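Local coordinates for cytochrome C-type biogenesis protein ccmF (Thermus thermophilus, PDB 6ZMQ) that probably serves as the membrane-bound heme lyase of cytochrome c maturation, joining heme to apocytochrome c, and itself carries a heme b in its transmembrane helices, at residues L195-L200 against A301-T306; P267-T272 against F371-W376; V563-K568 against P577-Y582. All coordinates share one frame; numbering follows the deposited sequence.

Contacts 1 and 2 are buried crossings of nearly antiparallel helices in the transmembrane core; contact 3 is a partly buried strand pair of the beta region between helix 501-525 and helix 627-644. The two helix contacts touch directly: Pro267 and Leu270 of contact 2 pack on Thr302 and Ala301 of contact 1, and Ala271 on Leu200. Contact 3 stays about 25 Å or more from both, nearest atoms to nearest atoms. Chemistry follows place. Contacts 1 and 2 have no hydrogen bonds between their segments and rely on aromatic rings, leucines and threonine methyls, whereas contact 3 is stitched by backbone hydrogen bonds. Contact 2 is the one at the heme.

Contact 1. Residues L195-L200 against A301-T306; sequences LGFVGL and ATLLGT. With PTY (phosphatidylethanolamine), chain F.
Thr302, which packs against both Phe197 and Leu200, spends its hydroxyl on its own helix: OG1 is hydrogen-bonded to the carbonyl oxygen of Ala298, one turn back. Leu200 crosses it at about a right angle, and its CD1 methyl lies 3.6 Å from Thr302 OG1 as a packing neighbour. With OG1 beside its backbone N (chi1 -53°), Thr302 swings CG2 toward the other helix, where that methyl rests 3.5 Å from Phe197 CB and meets the ring edge in its plane.

Phe197 supplies most of the surface its segment buries here. Its ring leans obliquely over the backbone, with CD1 3.5 Å from Leu303 N, while CE1 sits 3.6 Å from Leu303 CB. The side chains of Phe197 and Leu303 run alongside each other and point the same way. Thr306 CG2 comes within 3.9 Å of Phe197 CB. Outside the two segments, the ring of Phe299 meets that of Phe197 with the planes about 20° apart, and Trp117 of helix 110-129 meets it steeply.

The helices pass at 9.4 Å between segment axes, running nearly antiparallel at 160°. Leu195 looks the other way, into the phosphatidylethanolamine pocket, where it meets the lipid chain alongside Leu120 and Phe233, with CD2 3.7 Å from lipid carbon C37. Since no hydrogen bond joins the two segments and the Thr302 hydroxyl is already satisfied within its helix, the two transmembrane helices are held here by van der Waals packing, chiefly of Phe197 against Thr302 CG2 and the backbone and CB of Leu303.

Contact 2. Residues P267-T272 against F371-W376; sequences PWLLAT and FFFAGW. With LMT (dodecyl-beta-D-maltoside), chain D.
Two aromatic rings of segment 371-376 receive the methyls of segment 267-272. Thr272 CG2 sits over one face of the Phe373 ring, 3.8 Å from its centroid and 23° off the normal, a CH-pi contact in which the two side chains cross at about a right angle. Leu269 CD2 is shared: it reaches the edge of the same ring, 3.6 Å from Phe373 CD1, and also lies over the six-membered part of Trp376, 3.9 Å from CE3. The other branch of that leucine, CD1, lies over the five-membered ring of Trp376 at 4.3 Å from its centroid. More loosely, Leu270 CD2 touches the backbone of Ala374.

One shell out, Thr272 is fixed by its hydroxyl. OG1, beside the backbone N (chi1 -60°), donates to Trp268 O at 2.5 Å and accepts from Trp231 NE1, and these two bonds settle which way CG2 faces. Trp231 also stacks on Trp268, which has Thr272 OG1 over one face and the detergent carbon C11 of dodecyl maltoside over the opposite one, with Trp268 CH2 3.6 Å from C11. Trp376 touches the same alkyl chain farther along, CZ2 being 3.7 Å from C6.

Through Phe373 the contact reaches the heme pocket, and Thr272 stands one turn before His276, an axial ligand of the heme iron. Helix 224-247 covers Trp268 and Ala271, helix 288-307 backs Leu270 and Ala374, and helix 402-422 closes over Phe373 and Trp376; Trp376 also meets Phe265 edge-to-face.

Contact 3. Residues V563-K568 against P577-Y582; sequences VEALLK and PRLHFY
Strands 561-566 and 578-581 run antiparallel as a beta hairpin, their short axes at 155° and 5.0 Å apart. Val563 N donates to Phe581 O at 3.0 Å, and beyond the first strand Leu567 N reaches Pro577 O at 2.9 Å with a nearly straight N-H...O of 169°. Between them, Ala565 N to Leu579 O is a weak bond. Leu566 and Arg578 form a non-hydrogen-bonded pair, supplemented by CA-H...O contacts from Leu566 CA to Pro577 O and from Arg578 CA to Ala565 O.

Glu564, Leu566, Arg578 and His580 share one face. Bent at chi2 (-69°), the Glu564 chain turns its carboxylate over the neighbouring strand: OE2 lies above a face of the His580 ring, 3.5 Å from CE1. Its OE1 lies against Arg578 CB and is 5.2 Å from Arg578 NH1, where the opposite charges may still attract weakly. Leu566 CD2 instead covers one face of the Arg578 guanidinium, 3.4 Å from NH1.

On the other face Leu579 CD2 touches both Ala565 CB and Leu567 CD1, and Val563 CG2 meets Phe581 CB. Beyond the strand ends, Leu567 CB packs on Pro577 CG at 3.7 Å. The pair is the middle of a four-stranded antiparallel sheet, with strand 554-556 beyond the first strand and strand 593-594 beyond the second; the backbones of His580 and Val594 are hydrogen-bonded, and the Phe581 ring meets Phe609.

Contact 1. Residues L195-L200 against A301-T306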
loop_
_atom_site.group_PDB
_atom_site.type_symbol
_atom_site.label_atom_id
_atom_site.label_comp_id
_atom_site.label_asym_id
_atom_site.label_seq_id
_atom_site.Cartn_x
_atom_site.Cartn_y
_atom_site.Cartn_z
ATOM N N LEU A 195 3.501 -5.731 6.105
ATOM C CA LEU A 195 2.281 -6.342 6.633
ATOM C C LEU A 195 1.343 -6.770 5.521
ATOM O O LEU A 195 0.868 -7.917 5.509
ATOM C CB LEU A 195 1.553 -5.338 7.532
ATOM C CG LEU A 195 2.079 -5.009 8.919
ATOM C CD1 LEU A 195 1.261 -3.908 9.570
ATOM C CD2 LEU A 195 2.021 -6.269 9.734
ATOM N N GLY A 196 1.131 -5.872 4.544
ATOM C CA GLY A 196 0.240 -6.175 3.442
ATOM C C GLY A 196 0.725 -7.353 2.625
ATOM O O GLY A 196 -0.054 -8.286 2.374
ATOM N N PHE A 197 2.057 -7.414 2.389
ATOM C CA PHE A 197 2.637 -8.521 1.634
ATOM C C PHE A 197 2.455 -9.826 2.376
ATOM O O PHE A 197 1.999 -10.818 1.788
ATOM C CB PHE A 197 4.123 -8.266 1.350
ATOM C CG PHE A 197 4.895 -9.499 0.876
ATOM C CD1 PHE A 197 4.884 -9.864 -0.457
ATOM C CD2 PHE A 197 5.657 -10.273 1.760
ATOM C CE1 PHE A 197 5.588 -10.982 -0.888
ATOM C CE2 PHE A 197 6.356 -11.390 1.329
ATOM C CZ PHE A 197 6.325 -11.740 0.003
ATOM N N VAL A 198 2.691 -9.804 3.694
ATOM C CA VAL A 198 2.681 -11.071 4.406
ATOM C C VAL A 198 1.243 -11.523 4.623
ATOM O O VAL A 198 0.983 -12.738 4.658
ATOM C CB VAL A 198 3.547 -11.005 5.684
ATOM C CG1 VAL A 198 4.952 -10.574 5.313
ATOM C CG2 VAL A 198 3.011 -10.045 6.678
ATOM N N GLY A 199 0.284 -10.574 4.584
ATOM C CA GLY A 199 -1.115 -10.956 4.488
ATOM C C GLY A 199 -1.411 -11.698 3.204
ATOM O O GLY A 199 -1.817 -12.860 3.243
ATOM N N LEU A 200 -0.985 -11.131 2.067
ATOM C CA LEU A 200 -1.179 -11.804 0.784
ATOM C C LEU A 200 -0.261 -13.016 0.621
ATOM O O LEU A 200 -0.368 -13.723 -0.391
ATOM C CB LEU A 200 -0.986 -10.827 -0.379
ATOM C CG LEU A 200 -2.180 -9.960 -0.795
ATOM C CD1 LEU A 200 -1.963 -9.472 -2.208
ATOM C CD2 LEU A 200 -3.516 -10.706 -0.693
ATOM N N ALA A 301 3.294 -9.469 -7.254
ATOM C CA ALA A 301 3.271 -8.023 -7.422
ATOM C C ALA A 301 3.589 -7.313 -6.118
ATOM O O ALA A 301 4.370 -6.356 -6.105
ATOM C CB ALA A 301 1.904 -7.595 -7.948
ATOM N N THR A 302 2.991 -7.778 -5.009
ATOM C CA THR A 302 3.259 -7.188 -3.701
ATOM C C THR A 302 4.694 -7.439 -3.257
ATOM O O THR A 302 5.268 -6.593 -2.564
ATOM C CB THR A 302 2.280 -7.720 -2.649
ATOM O OG1 THR A 302 0.937 -7.534 -3.102
ATOM C CG2 THR A 302 2.436 -6.935 -1.356
ATOM N N LEU A 303 5.286 -8.567 -3.674
ATOM C CA LEU A 303 6.719 -8.806 -3.474
ATOM C C LEU A 303 7.571 -7.735 -4.145
ATOM O O LEU A 303 8.386 -7.066 -3.494
ATOM C CB LEU A 303 7.121 -10.183 -4.006
ATOM C CG LEU A 303 8.647 -10.360 -4.043
ATOM C CD1 LEU A 303 9.259 -10.605 -2.656
ATOM C CD2 LEU A 303 9.042 -11.407 -5.050
ATOM N N LEU A 304 7.373 -7.557 -5.456
ATOM C CA LEU A 304 8.207 -6.619 -6.201
ATOM C C LEU A 304 7.863 -5.163 -5.879
ATOM O O LEU A 304 8.675 -4.266 -6.134
ATOM C CB LEU A 304 8.100 -6.899 -7.704
ATOM C CG LEU A 304 9.381 -6.751 -8.549
ATOM C CD1 LEU A 304 10.639 -7.139 -7.762
ATOM C CD2 LEU A 304 9.316 -7.576 -9.846
ATOM N N GLY A 305 6.675 -4.908 -5.329
ATOM C CA GLY A 305 6.359 -3.580 -4.832
ATOM C C GLY A 305 6.956 -3.295 -3.470
ATOM O O GLY A 305 7.291 -2.146 -3.167
ATOM N N THR A 306 7.083 -4.320 -2.620
ATOM C CA THR A 306 7.650 -4.082 -1.300
ATOM C C THR A 306 9.167 -3.990 -1.370
ATOM O O THR A 306 9.789 -3.316 -0.542
ATOM C CB THR A 306 7.256 -5.187 -0.322
ATOM O OG1 THR A 306 7.309 -6.456 -0.976
ATOM C CG2 THR A 306 5.839 -4.987 0.150
HETATM C C1 PTY F . -5.940 -13.196 10.792
HETATM C C2 PTY F . -11.584 -17.204 7.888
HETATM C C3 PTY F . -10.911 -17.421 9.243
HETATM O O4 PTY F . -4.683 -12.621 11.005
HETATM C C5 PTY F . -7.801 -14.459 11.952
HETATM C C6 PTY F . -6.445 -13.760 12.116
HETATM O O7 PTY F . -6.593 -12.674 12.991
HETATM C C8 PTY F . -6.078 -12.804 14.289
HETATM O O10 PTY F . -6.276 -13.787 14.923
HETATM C C11 PTY F . -5.263 -11.656 14.896
HETATM C C12 PTY F . -4.583 -12.115 16.188
HETATM C C13 PTY F . -3.726 -11.006 16.808
HETATM C C14 PTY F . -4.593 -9.807 17.197
HETATM C C15 PTY F . -3.837 -8.890 18.161
HETATM C C16 PTY F . -4.408 -7.478 18.030
HETATM C C17 PTY F . -3.361 -6.424 18.402
HETATM C C18 PTY F . -2.831 -5.620 17.203
HETATM C C19 PTY F . -3.870 -5.364 16.106
HETATM C C20 PTY F . -3.739 -3.945 15.544
HETATM C C21 PTY F . -2.450 -3.775 14.733
HETATM C C22 PTY F . -2.379 -2.340 14.197
HETATM C C23 PTY F . -1.531 -2.239 12.925
HETATM C C24 PTY F . -0.200 -1.548 13.248
HETATM C C25 PTY F . 0.100 -0.454 12.218
HETATM C C26 PTY F . 1.286 0.400 12.672
HETATM C C27 PTY F . 1.187 1.792 12.049
HETATM C C28 PTY F . 1.873 2.791 12.978
HETATM C C29 PTY F . 1.173 4.145 12.909
HETATM C C30 PTY F . -4.400 -11.485 10.236
HETATM C C31 PTY F . -3.176 -10.623 10.557
HETATM O O30 PTY F . -5.099 -11.195 9.322
HETATM C C32 PTY F . -3.136 -10.126 12.002
HETATM C C33 PTY F . -1.993 -9.116 12.135
HETATM C C34 PTY F . -2.460 -7.878 12.901
HETATM C C35 PTY F . -1.681 -6.667 12.391
HETATM C C36 PTY F . -0.207 -6.818 12.776
HETATM C C37 PTY F . 0.431 -5.443 13.006
HETATM C C38 PTY F . 1.904 -5.576 13.406
HETATM C C39 PTY F . 2.578 -4.211 13.554
HETATM C C40 PTY F . 3.575 -4.249 14.711
HETATM C C41 PTY F . 4.133 -2.853 14.987
HETATM C C42 PTY F . 3.230 -2.152 15.999
HETATM C C43 PTY F . 4.030 -1.881 17.271
HETATM C C44 PTY F . 3.398 -0.687 17.980
HETATM P P1 PTY F . -9.054 -16.502 10.862
HETATM O O11 PTY F . -10.013 -16.381 9.524
HETATM O O12 PTY F . -8.442 -17.883 10.882
HETATM O O13 PTY F . -9.918 -16.369 12.094
HETATM O O14 PTY F . -7.869 -15.338 10.854
HETATM N N1 PTY F . -12.712 -18.111 7.765
#

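Contact 2. Residues P267-T272 against F371-W376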
loop_
_atom_site.group_PDB
_atom_site.type_symbol
_atom_site.label_atom_id
_atom_site.label_comp_id
_atom_site.label_asym_id
_atom_site.label_seq_id
_atom_site.Cartn_x
_atom_site.Cartn_y
_atom_site.Cartn_z
ATOM N N PRO A 267 0.242 -3.808 -7.318
ATOM C CA PRO A 267 -0.291 -4.849 -6.403
ATOM C C PRO A 267 -1.658 -4.518 -5.827
ATOM O O PRO A 267 -2.535 -5.400 -5.794
ATOM C CB PRO A 267 0.763 -4.922 -5.290
ATOM C CG PRO A 267 1.925 -4.214 -5.801
ATOM C CD PRO A 267 1.389 -3.159 -6.661
ATOM N N TRP A 268 -1.855 -3.252 -5.412
ATOM C CA TRP A 268 -3.121 -2.769 -4.865
ATOM C C TRP A 268 -4.284 -2.970 -5.829
ATOM O O TRP A 268 -5.414 -3.245 -5.394
ATOM C CB TRP A 268 -3.017 -1.278 -4.513
ATOM C CG TRP A 268 -4.332 -0.736 -3.999
ATOM C CD1 TRP A 268 -4.787 -0.818 -2.723
ATOM C CD2 TRP A 268 -5.376 -0.087 -4.755
ATOM N NE1 TRP A 268 -6.031 -0.257 -2.630
ATOM C CE2 TRP A 268 -6.419 0.195 -3.861
ATOM C CE3 TRP A 268 -5.537 0.252 -6.104
ATOM C CZ2 TRP A 268 -7.596 0.825 -4.255
ATOM C CZ3 TRP A 268 -6.707 0.884 -6.493
ATOM C CH2 TRP A 268 -7.718 1.162 -5.571
ATOM N N LEU A 269 -4.032 -2.814 -7.131
ATOM C CA LEU A 269 -5.046 -3.096 -8.143
ATOM C C LEU A 269 -5.440 -4.574 -8.134
ATOM O O LEU A 269 -6.630 -4.915 -8.046
ATOM C CB LEU A 269 -4.529 -2.670 -9.520
ATOM C CG LEU A 269 -4.556 -1.167 -9.835
ATOM C CD1 LEU A 269 -3.858 -0.865 -11.166
ATOM C CD2 LEU A 269 -5.962 -0.622 -9.817
ATOM N N LEU A 270 -4.442 -5.467 -8.159
ATOM C CA LEU A 270 -4.715 -6.896 -8.314
ATOM C C LEU A 270 -5.317 -7.471 -7.041
ATOM O O LEU A 270 -6.292 -8.236 -7.096
ATOM C CB LEU A 270 -3.428 -7.625 -8.701
ATOM C CG LEU A 270 -2.786 -7.119 -9.995
ATOM C CD1 LEU A 270 -1.286 -7.431 -10.061
ATOM C CD2 LEU A 270 -3.528 -7.641 -11.220
ATOM N N ALA A 271 -4.813 -7.016 -5.885
ATOM C CA ALA A 271 -5.401 -7.368 -4.597
ATOM C C ALA A 271 -6.812 -6.812 -4.430
ATOM O O ALA A 271 -7.573 -7.326 -3.608
ATOM C CB ALA A 271 -4.505 -6.894 -3.453
ATOM N N THR A 272 -7.227 -5.957 -5.334
ATOM C CA THR A 272 -8.624 -5.499 -5.309
ATOM C C THR A 272 -9.418 -6.425 -6.204
ATOM O O THR A 272 -10.468 -6.878 -5.810
ATOM C CB THR A 272 -8.771 -4.146 -5.967
ATOM O OG1 THR A 272 -7.905 -3.427 -5.119
ATOM C CG2 THR A 272 -10.150 -3.574 -5.781
ATOM N N PHE A 371 -11.682 -7.548 -14.364
ATOM C CA PHE A 371 -10.987 -7.415 -15.641
ATOM C C PHE A 371 -10.513 -5.990 -15.880
ATOM O O PHE A 371 -9.461 -5.781 -16.489
ATOM C CB PHE A 371 -11.890 -7.855 -16.791
ATOM C CG PHE A 371 -11.614 -9.239 -17.283
ATOM C CD1 PHE A 371 -10.384 -9.552 -17.849
ATOM C CD2 PHE A 371 -12.595 -10.217 -17.224
ATOM C CE1 PHE A 371 -10.127 -10.832 -18.322
ATOM C CE2 PHE A 371 -12.350 -11.498 -17.699
ATOM C CZ PHE A 371 -11.116 -11.804 -18.247
ATOM N N PHE A 372 -11.294 -5.003 -15.435
ATOM C CA PHE A 372 -10.899 -3.600 -15.563
ATOM C C PHE A 372 -9.705 -3.275 -14.667
ATOM O O PHE A 372 -8.793 -2.542 -15.078
ATOM C CB PHE A 372 -12.084 -2.697 -15.214
ATOM C CG PHE A 372 -12.958 -2.333 -16.390
ATOM C CD1 PHE A 372 -13.222 -3.249 -17.405
ATOM C CD2 PHE A 372 -13.529 -1.065 -16.468
ATOM C CE1 PHE A 372 -14.035 -2.912 -18.473
ATOM C CE2 PHE A 372 -14.339 -0.721 -17.534
ATOM C CZ PHE A 372 -14.591 -1.647 -18.538
ATOM N N PHE A 373 -9.692 -3.836 -13.448
ATOM C CA PHE A 373 -8.559 -3.671 -12.534
ATOM C C PHE A 373 -7.294 -4.329 -13.089
ATOM O O PHE A 373 -6.208 -3.726 -13.088
ATOM C CB PHE A 373 -8.901 -4.272 -11.168
ATOM C CG PHE A 373 -9.715 -3.374 -10.276
ATOM C CD1 PHE A 373 -9.213 -2.162 -9.835
ATOM C CD2 PHE A 373 -10.978 -3.765 -9.856
ATOM C CE1 PHE A 373 -9.962 -1.351 -9.006
ATOM C CE2 PHE A 373 -11.739 -2.955 -9.039
ATOM C CZ PHE A 373 -11.228 -1.753 -8.616
ATOM N N ALA A 374 -7.425 -5.578 -13.562
ATOM C CA ALA A 374 -6.305 -6.307 -14.154
ATOM C C ALA A 374 -5.826 -5.655 -15.442
ATOM O O ALA A 374 -4.622 -5.633 -15.714
ATOM C CB ALA A 374 -6.713 -7.760 -14.414
ATOM N N GLY A 375 -6.751 -5.106 -16.234
ATOM C CA GLY A 375 -6.369 -4.377 -17.431
ATOM C C GLY A 375 -5.644 -3.083 -17.125
ATOM O O GLY A 375 -4.739 -2.687 -17.854
ATOM N N TRP A 376 -6.040 -2.411 -16.044
ATOM C CA TRP A 376 -5.348 -1.206 -15.594
ATOM C C TRP A 376 -3.913 -1.515 -15.168
ATOM O O TRP A 376 -2.973 -0.817 -15.576
ATOM C CB TRP A 376 -6.155 -0.574 -14.453
ATOM C CG TRP A 376 -5.835 0.873 -14.102
ATOM C CD1 TRP A 376 -4.790 1.624 -14.551
ATOM C CD2 TRP A 376 -6.585 1.730 -13.218
ATOM N NE1 TRP A 376 -4.840 2.880 -13.997
ATOM C CE2 TRP A 376 -5.937 2.963 -13.177
ATOM C CE3 TRP A 376 -7.745 1.560 -12.458
ATOM C CZ2 TRP A 376 -6.412 4.012 -12.409
ATOM C CZ3 TRP A 376 -8.204 2.609 -11.696
ATOM C CH2 TRP A 376 -7.549 3.803 -11.684
HETATM C C1B LMT D . 2.569 17.524 -12.213
HETATM C C2B LMT D . 2.646 17.968 -13.710
HETATM C C3B LMT D . 3.310 19.365 -13.941
HETATM C C4B LMT D . 3.646 20.156 -12.647
HETATM C C5B LMT D . 4.380 19.163 -11.729
HETATM C C6B LMT D . 4.914 19.890 -10.502
HETATM O O1B LMT D . 2.504 16.118 -12.130
HETATM O O2B LMT D . 3.336 16.993 -14.382
HETATM O O3B LMT D . 2.578 20.112 -14.821
HETATM O "O4'" LMT D . 4.465 21.228 -12.924
HETATM O O5B LMT D . 3.602 18.012 -11.357
HETATM O O6B LMT D . 5.809 20.855 -10.885
HETATM C "C1'" LMT D . -0.477 13.103 -11.584
HETATM C "C2'" LMT D . -0.256 13.641 -13.035
HETATM C "C3'" LMT D . 1.093 14.425 -13.131
HETATM C "C4'" LMT D . 1.231 15.493 -12.022
HETATM C "C5'" LMT D . 1.147 14.647 -10.725
HETATM C "C6'" LMT D . 1.512 15.349 -9.447
HETATM O "O1'" LMT D . -1.803 12.792 -11.390
HETATM O "O2'" LMT D . -0.192 12.589 -13.908
HETATM O "O3'" LMT D . 1.232 14.992 -14.360
HETATM O "O5'" LMT D . -0.162 14.109 -10.605
HETATM O "O6'" LMT D . 0.488 16.225 -9.207
HETATM C C1 LMT D . -2.173 11.429 -11.541
HETATM C C2 LMT D . -3.283 11.195 -10.552
HETATM C C3 LMT D . -4.404 10.287 -10.971
HETATM C C4 LMT D . -4.040 8.854 -10.654
HETATM C C5 LMT D . -5.176 7.953 -11.038
HETATM C C6 LMT D . -5.367 6.778 -10.123
HETATM C C7 LMT D . -5.440 7.217 -8.686
HETATM C C8 LMT D . -6.465 6.404 -7.974
HETATM C C9 LMT D . -5.965 5.840 -6.684
HETATM C C10 LMT D . -7.057 5.003 -6.088
HETATM C C11 LMT D . -6.640 4.508 -4.744
HETATM C C12 LMT D . -7.804 4.406 -3.820
#

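Contact 3. Residues V563-K568 against P577-Y582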
loop_
_atom_site.group_PDB
_atom_site.type_symbol
_atom_site.label_atom_id
_atom_site.label_comp_id
_atom_site.label_asym_id
_atom_site.label_seq_id
_atom_site.Cartn_x
_atom_site.Cartn_y
_atom_site.Cartn_z
ATOM N N VAL A 563 14.488 27.743 7.616
ATOM C CA VAL A 563 14.269 29.122 7.202
ATOM C C VAL A 563 12.853 29.300 6.677
ATOM O O VAL A 563 12.166 28.340 6.300
ATOM C CB VAL A 563 15.313 29.624 6.177
ATOM C CG1 VAL A 563 16.626 29.989 6.876
ATOM C CG2 VAL A 563 15.564 28.567 5.136
ATOM N N GLU A 564 12.433 30.565 6.651
ATOM C CA GLU A 564 11.041 30.974 6.719
ATOM C C GLU A 564 10.697 31.911 5.574
ATOM O O GLU A 564 11.576 32.565 5.018
ATOM C CB GLU A 564 10.771 31.692 8.068
ATOM C CG GLU A 564 10.682 30.771 9.266
ATOM C CD GLU A 564 9.464 29.895 9.248
ATOM O OE1 GLU A 564 8.473 30.245 8.570
ATOM O OE2 GLU A 564 9.517 28.819 9.873
ATOM N N ALA A 565 9.428 31.908 5.177
ATOM C CA ALA A 565 8.800 33.025 4.474
ATOM C C ALA A 565 7.493 33.340 5.195
ATOM O O ALA A 565 6.531 32.566 5.112
ATOM C CB ALA A 565 8.555 32.704 3.001
ATOM N N LEU A 566 7.454 34.471 5.896
ATOM C CA LEU A 566 6.268 34.896 6.635
ATOM C C LEU A 566 5.430 35.787 5.728
ATOM O O LEU A 566 5.916 36.796 5.211
ATOM C CB LEU A 566 6.637 35.640 7.911
ATOM C CG LEU A 566 7.752 35.058 8.759
ATOM C CD1 LEU A 566 9.064 35.548 8.187
ATOM C CD2 LEU A 566 7.583 35.473 10.181
ATOM N N LEU A 567 4.185 35.397 5.513
ATOM C CA LEU A 567 3.299 36.055 4.568
ATOM C C LEU A 567 2.194 36.769 5.345
ATOM O O LEU A 567 2.181 36.736 6.575
ATOM C CB LEU A 567 2.745 35.030 3.571
ATOM C CG LEU A 567 3.546 34.579 2.325
ATOM C CD1 LEU A 567 5.040 34.249 2.529
ATOM C CD2 LEU A 567 2.857 33.363 1.731
ATOM N N LYS A 568 1.321 37.495 4.634
ATOM C CA LYS A 568 0.226 38.241 5.255
ATOM C C LYS A 568 -1.027 38.184 4.387
ATOM O O LYS A 568 -0.948 38.328 3.171
ATOM C CB LYS A 568 0.651 39.724 5.503
ATOM C CG LYS A 568 -0.485 40.753 5.681
ATOM C CD LYS A 568 -0.053 41.986 6.484
ATOM C CE LYS A 568 0.382 43.181 5.647
ATOM N NZ LYS A 568 -0.446 43.380 4.426
ATOM N N PRO A 577 0.770 33.354 7.497
ATOM C CA PRO A 577 1.292 31.989 7.398
ATOM C C PRO A 577 2.802 31.946 7.191
ATOM O O PRO A 577 3.450 32.943 6.856
ATOM C CB PRO A 577 0.554 31.446 6.168
ATOM C CG PRO A 577 0.578 32.591 5.284
ATOM C CD PRO A 577 0.221 33.758 6.185
ATOM N N ARG A 578 3.355 30.747 7.403
ATOM C CA ARG A 578 4.799 30.518 7.480
ATOM C C ARG A 578 5.176 29.183 6.840
ATOM O O ARG A 578 5.254 28.167 7.538
ATOM C CB ARG A 578 5.246 30.541 8.951
ATOM C CG ARG A 578 5.207 31.886 9.710
ATOM C CD ARG A 578 4.731 31.659 11.146
ATOM N NE ARG A 578 4.459 32.890 11.883
ATOM C CZ ARG A 578 5.401 33.599 12.501
ATOM N NH1 ARG A 578 6.650 33.153 12.535
ATOM N NH2 ARG A 578 5.091 34.712 13.148
ATOM N N LEU A 579 5.477 29.197 5.538
ATOM C CA LEU A 579 5.983 28.027 4.819
ATOM C C LEU A 579 7.462 27.821 5.118
ATOM O O LEU A 579 8.150 28.746 5.560
ATOM C CB LEU A 579 5.791 28.190 3.314
ATOM C CG LEU A 579 6.360 29.511 2.801
ATOM C CD1 LEU A 579 6.807 29.360 1.407
ATOM C CD2 LEU A 579 5.310 30.617 2.847
ATOM N N HIS A 580 7.973 26.607 4.871
ATOM C CA HIS A 580 9.243 26.262 5.485
ATOM C C HIS A 580 10.293 25.900 4.438
ATOM O O HIS A 580 9.988 25.719 3.256
ATOM C CB HIS A 580 9.001 25.099 6.428
ATOM C CG HIS A 580 9.740 25.164 7.724
ATOM N ND1 HIS A 580 9.093 25.400 8.919
ATOM C CD2 HIS A 580 11.037 24.942 8.038
ATOM C CE1 HIS A 580 9.967 25.370 9.906
ATOM N NE2 HIS A 580 11.155 25.098 9.399
ATOM N N PHE A 581 11.547 25.802 4.887
ATOM C CA PHE A 581 12.626 25.339 4.019
ATOM C C PHE A 581 13.735 24.781 4.888
ATOM O O PHE A 581 14.006 25.341 5.956
ATOM C CB PHE A 581 13.192 26.484 3.182
ATOM C CG PHE A 581 13.562 26.100 1.789
ATOM C CD1 PHE A 581 14.042 24.835 1.498
ATOM C CD2 PHE A 581 13.457 27.027 0.768
ATOM C CE1 PHE A 581 14.382 24.494 0.212
ATOM C CE2 PHE A 581 13.795 26.686 -0.526
ATOM C CZ PHE A 581 14.262 25.419 -0.808
ATOM N N TYR A 582 14.418 23.731 4.432
ATOM C CA TYR A 582 15.591 23.275 5.165
ATOM C C TYR A 582 16.825 23.280 4.283
ATOM O O TYR A 582 16.930 22.438 3.380
ATOM C CB TYR A 582 15.418 21.873 5.731
ATOM C CG TYR A 582 14.166 21.706 6.498
ATOM C CD1 TYR A 582 13.903 22.517 7.588
ATOM C CD2 TYR A 582 13.285 20.682 6.193
ATOM C CE1 TYR A 582 12.757 22.368 8.306
ATOM C CE2 TYR A 582 12.153 20.492 6.933
ATOM C CZ TYR A 582 11.882 21.348 7.986
ATOM O OH TYR A 582 10.742 21.192 8.738
#